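Local coordinates for uncharacterized protein (Bacteroides ovatus, PDB 4IRT) that is of unknown function but is probably a neuraminidase-like protein with a beta-propeller fold built around BNR (Asp-box) repeats, at residues A[212-215]-A[220-223]; A[197-200]-A[206-209]. All coordinates share one frame; numbering follows the deposited sequence.

Strand 206-214 takes part in both contacts, pairing near its start in contact 2 and at its far end in contact 1, with the two centres about 21 Å apart. Contact 2 is buried and lies where strands 191-198 and 206-214 join as a hairpin within one four-stranded sheet of the propeller; charged and amide side chains bond across it, and a histidine is held at both ring nitrogens. Contact 1 is only partly buried. There the strand runs out into the Asp-box turn, and the pairing rests on one backbone bridge, a serine-to-carbonyl bond, an indole face and a water, with an ethanediol bridging the arginine side chain and a backbone carbonyl.

Contact 1: A[212-215]-A[220-223]. With EDO (1,2-ethanediol), chain M.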
loop_
_atom_site.group_PDB
_atom_site.type_symbol
_atom_site.label_atom_id
_atom_site.label_comp_id
_atom_site.label_asym_id
_atom_site.label_seq_id
_atom_site.Cartn_x
_atom_site.Cartn_y
_atom_site.Cartn_z
ATOM N N ALA A 212 8.326 10.825 8.555
ATOM C CA ALA A 212 9.600 10.516 9.138
ATOM C C ALA A 212 10.340 9.563 8.231
ATOM O O ALA A 212 9.725 8.911 7.399
ATOM C CB ALA A 212 9.412 9.885 10.511
ATOM N N ARG A 213 11.657 9.514 8.376
ATOM C CA ARG A 213 12.474 8.520 7.651
ATOM C C ARG A 213 13.627 7.973 8.471
ATOM O O ARG A 213 14.118 8.623 9.381
ATOM C CB ARG A 213 12.976 9.079 6.323
ATOM C CG ARG A 213 13.786 10.374 6.438
ATOM C CD ARG A 213 14.420 10.657 5.081
ATOM N NE ARG A 213 14.985 12.006 4.945
ATOM C CZ ARG A 213 14.596 12.906 4.056
ATOM N NH1 ARG A 213 13.581 12.668 3.230
ATOM N NH2 ARG A 213 15.218 14.064 4.007
ATOM N N SER A 214 14.069 6.775 8.128
ATOM C CA SER A 214 15.138 6.102 8.846
ATOM C C SER A 214 16.168 5.588 7.856
ATOM O O SER A 214 15.816 4.917 6.868
ATOM C CB SER A 214 14.624 4.903 9.628
ATOM O OG SER A 214 15.722 4.230 10.249
ATOM N N PHE A 215 17.442 5.856 8.169
ATOM C CA PHE A 215 18.583 5.425 7.358
ATOM C C PHE A 215 19.302 4.178 7.886
ATOM O O PHE A 215 20.254 3.707 7.255
ATOM C CB PHE A 215 19.604 6.566 7.262
ATOM C CG PHE A 215 19.038 7.822 6.660
ATOM C CD1 PHE A 215 19.061 8.025 5.290
ATOM C CD2 PHE A 215 18.479 8.788 7.469
ATOM C CE1 PHE A 215 18.546 9.192 4.728
ATOM C CE2 PHE A 215 17.910 9.927 6.922
ATOM C CZ PHE A 215 17.969 10.141 5.542
ATOM N N THR A 220 16.668 4.428 14.243
ATOM C CA THR A 220 16.508 5.867 14.491
ATOM C C THR A 220 15.823 6.549 13.320
ATOM O O THR A 220 15.908 6.086 12.175
ATOM C CB THR A 220 17.842 6.566 14.769
ATOM O OG1 THR A 220 18.702 6.491 13.621
ATOM C CG2 THR A 220 18.545 5.942 15.976
ATOM N N TRP A 221 15.175 7.672 13.618
ATOM C CA TRP A 221 14.258 8.327 12.690
ATOM C C TRP A 221 14.550 9.821 12.616
ATOM O O TRP A 221 14.883 10.421 13.632
ATOM C CB TRP A 221 12.807 8.075 13.135
ATOM C CG TRP A 221 12.439 6.638 12.924
ATOM C CD1 TRP A 221 12.682 5.585 13.785
ATOM C CD2 TRP A 221 11.849 6.074 11.755
ATOM N NE1 TRP A 221 12.277 4.399 13.212
ATOM C CE2 TRP A 221 11.737 4.668 11.978
ATOM C CE3 TRP A 221 11.378 6.613 10.541
ATOM C CZ2 TRP A 221 11.182 3.809 11.041
ATOM C CZ3 TRP A 221 10.810 5.759 9.614
ATOM C CH2 TRP A 221 10.700 4.365 9.878
ATOM N N TYR A 222 14.440 10.384 11.406
ATOM C CA TYR A 222 14.802 11.779 11.093
ATOM C C TYR A 222 13.688 12.561 10.421
ATOM O O TYR A 222 12.825 11.994 9.766
ATOM C CB TYR A 222 16.051 11.807 10.203
ATOM C CG TYR A 222 17.311 11.477 10.997
ATOM C CD1 TYR A 222 17.649 10.159 11.289
ATOM C CD2 TYR A 222 18.137 12.491 11.490
ATOM C CE1 TYR A 222 18.778 9.857 12.036
ATOM C CE2 TYR A 222 19.285 12.198 12.217
ATOM C CZ TYR A 222 19.599 10.878 12.497
ATOM O OH TYR A 222 20.709 10.574 13.263
ATOM N N LYS A 223 13.749 13.878 10.574
ATOM C CA LYS A 223 12.946 14.790 9.785
ATOM C C LYS A 223 13.738 15.144 8.532
ATOM O O LYS A 223 14.957 14.961 8.493
ATOM C CB LYS A 223 12.652 16.056 10.587
ATOM C CG LYS A 223 11.907 15.805 11.898
ATOM C CD LYS A 223 11.397 17.112 12.496
ATOM C CE LYS A 223 10.622 16.882 13.782
ATOM N NZ LYS A 223 9.861 18.071 14.275
HETATM C C1 EDO M . 17.754 13.988 7.264
HETATM O O1 EDO M . 16.622 13.123 7.029
HETATM C C2 EDO M . 18.771 13.977 6.123
HETATM O O2 EDO M . 18.136 14.400 4.911
HETATM O O HOH W 1 18.296 6.844 10.623
#
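A212 sets its CB 3.8 Å from CE3 of the W221 indole, at the start of an Asp-box hairpin, the SxDxGxTW signature of BNR repeats, here running from S214 to W221 between the third and fourth strands of a propeller sheet. R213 forms a single antiparallel bridge with Y222: its N donates to Y222 O, while Y222 N reaches R213 O at 2.7 Å. With chi1 at 57°, the arginine CG sits between its own N and carbonyl carbon, and the extended chain carries NE to O1 of an ethanediol, probably from the crystallisation liquor, at 2.9 Å; NH2 takes the other hydroxyl, and O1 donates a hydrogen bond to K223 O. S214 does double duty. Its CB stands over the six-membered ring of W221, 3.6 Å from the centroid and almost on the normal, and its OG, anti to the backbone N (177°), donates to T220 O at 2.7 Å. The same OG accepts from G218 N. F215 N donates to a water, which in turn donates to T220 O; the side chains of F215 and Y222 cross at about a right angle, F215 CD2 lying 4.1 Å from Y222 CD1. T220 OG1 bonds to D216 and W221 NE1 to G218 O. T220 O thus accepts from both the serine hydroxyl and the water, and S214 OG links the turn to that carbonyl.

Contact 2: A[197-200]-A[206-209]; sequences WRET and NHDI
W197 and H207 form an antiparallel hydrogen-bonded pair, W197 N to H207 O and H207 N to W197 O (2.8 Å), followed by the non-hydrogen-bonded pair R198 and N206. This is the loop end of the beta hairpin formed by strands 191-198 and 206-214 in one sheet of the propeller. On the face bearing W197 and H207, the tryptophan CB lies over the imidazole, offset toward its rim, 3.8 Å from the ring centroid; H207 CG sits between its backbone N and carbonyl carbon (chi1 59°), which brings the ring to that CB. The imidazole is gripped at both nitrogens in its own plane: NE2 donates to E199 OE1 at 2.7 Å, and ND1 to D208 OD2 at 2.8 Å, arriving above that carboxylate. Two acceptors on separate sides thereby fix the rotation of the ring. E199 is itself held by a salt bridge to R177, and D208 OD1 accepts from L244 N, so both carboxylates are positioned by a second shell. On the other face, N206 ND2 bonds to L250 O and N252 OD1, steadying the amide. Its OD1 takes R198 NE at 2.8 Å in a fairly straight bond (163°), lying at the edge of a guanidinium whose plane is turned 42° from the amide.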
loop_
_atom_site.group_PDB
_atom_site.type_symbol
_atom_site.label_atom_id
_atom_site.label_comp_id
_atom_site.label_asym_id
_atom_site.label_seq_id
_atom_site.Cartn_x
_atom_site.Cartn_y
_atom_site.Cartn_z
ATOM N N TRP A 197 -3.393 11.715 11.234
ATOM C CA TRP A 197 -3.984 11.464 12.504
ATOM C C TRP A 197 -5.457 11.240 12.326
ATOM O O TRP A 197 -6.079 11.814 11.430
ATOM C CB TRP A 197 -3.796 12.654 13.418
ATOM C CG TRP A 197 -2.364 12.956 13.753
ATOM C CD1 TRP A 197 -1.682 14.091 13.436
ATOM C CD2 TRP A 197 -1.455 12.146 14.525
ATOM N NE1 TRP A 197 -0.402 14.038 13.954
ATOM C CE2 TRP A 197 -0.244 12.858 14.629
ATOM C CE3 TRP A 197 -1.558 10.900 15.156
ATOM C CZ2 TRP A 197 0.873 12.362 15.353
ATOM C CZ3 TRP A 197 -0.463 10.421 15.865
ATOM C CH2 TRP A 197 0.736 11.147 15.949
ATOM N N ARG A 198 -6.037 10.404 13.182
ATOM C CA ARG A 198 -7.490 10.407 13.309
ATOM C C ARG A 198 -7.827 10.658 14.763
ATOM O O ARG A 198 -7.494 9.857 15.629
ATOM C CB ARG A 198 -8.169 9.128 12.870
ATOM C CG ARG A 198 -9.673 9.390 12.814
ATOM C CD ARG A 198 -10.520 8.208 12.479
ATOM N NE ARG A 198 -10.447 7.870 11.067
ATOM C CZ ARG A 198 -11.146 6.890 10.531
ATOM N NH1 ARG A 198 -12.013 6.217 11.280
ATOM N NH2 ARG A 198 -11.005 6.588 9.248
ATOM N N GLU A 199 -8.543 11.734 15.006
ATOM C CA GLU A 199 -8.724 12.237 16.335
ATOM C C GLU A 199 -9.672 11.371 17.180
ATOM O O GLU A 199 -9.377 11.122 18.340
ATOM C CB GLU A 199 -9.166 13.693 16.267
ATOM C CG GLU A 199 -8.774 14.519 17.455
ATOM C CD GLU A 199 -7.289 14.466 17.831
ATOM O OE1 GLU A 199 -6.384 14.276 17.004
ATOM O OE2 GLU A 199 -7.014 14.690 19.003
ATOM N N THR A 200 -10.757 10.850 16.579
ATOM C CA THR A 200 -11.684 9.979 17.291
ATOM C C THR A 200 -12.309 8.953 16.333
ATOM O O THR A 200 -11.770 8.688 15.270
ATOM C CB THR A 200 -12.719 10.830 18.099
ATOM O OG1 THR A 200 -13.529 10.005 18.965
ATOM C CG2 THR A 200 -13.625 11.649 17.164
ATOM N N ASN A 206 -10.092 12.729 10.678
ATOM C CA ASN A 206 -8.740 12.652 10.121
ATOM C C ASN A 206 -8.197 14.085 9.967
ATOM O O ASN A 206 -8.948 15.017 9.628
ATOM C CB ASN A 206 -8.735 12.045 8.709
ATOM C CG ASN A 206 -9.026 10.562 8.666
ATOM O OD1 ASN A 206 -8.910 9.815 9.669
ATOM N ND2 ASN A 206 -9.395 10.106 7.456
ATOM N N HIS A 207 -6.916 14.248 10.246
ATOM C CA HIS A 207 -6.263 15.515 10.001
ATOM C C HIS A 207 -4.761 15.358 9.862
ATOM O O HIS A 207 -4.161 14.476 10.491
ATOM C CB HIS A 207 -6.601 16.516 11.111
ATOM C CG HIS A 207 -6.198 16.079 12.489
ATOM N ND1 HIS A 207 -5.002 16.455 13.068
ATOM C CD2 HIS A 207 -6.847 15.342 13.418
ATOM C CE1 HIS A 207 -4.929 15.955 14.291
ATOM N NE2 HIS A 207 -6.038 15.271 14.528
ATOM N N ASP A 208 -4.183 16.237 9.034
ATOM C CA ASP A 208 -2.736 16.386 8.825
ATOM C C ASP A 208 -2.068 15.218 8.092
ATOM O O ASP A 208 -2.595 14.107 8.047
ATOM C CB ASP A 208 -2.019 16.635 10.176
ATOM C CG ASP A 208 -2.486 17.911 10.850
ATOM O OD1 ASP A 208 -2.540 18.978 10.186
ATOM O OD2 ASP A 208 -2.812 17.854 12.058
ATOM N N ILE A 209 -0.928 15.528 7.479
ATOM C CA ILE A 209 -0.013 14.551 6.908
ATOM C C ILE A 209 1.365 14.763 7.511
ATOM O O ILE A 209 1.966 15.849 7.358
ATOM C CB ILE A 209 0.070 14.647 5.361
ATOM C CG1 ILE A 209 -1.349 14.573 4.753
ATOM C CG2 ILE A 209 0.966 13.533 4.815
ATOM C CD1 ILE A 209 -1.417 14.563 3.234
#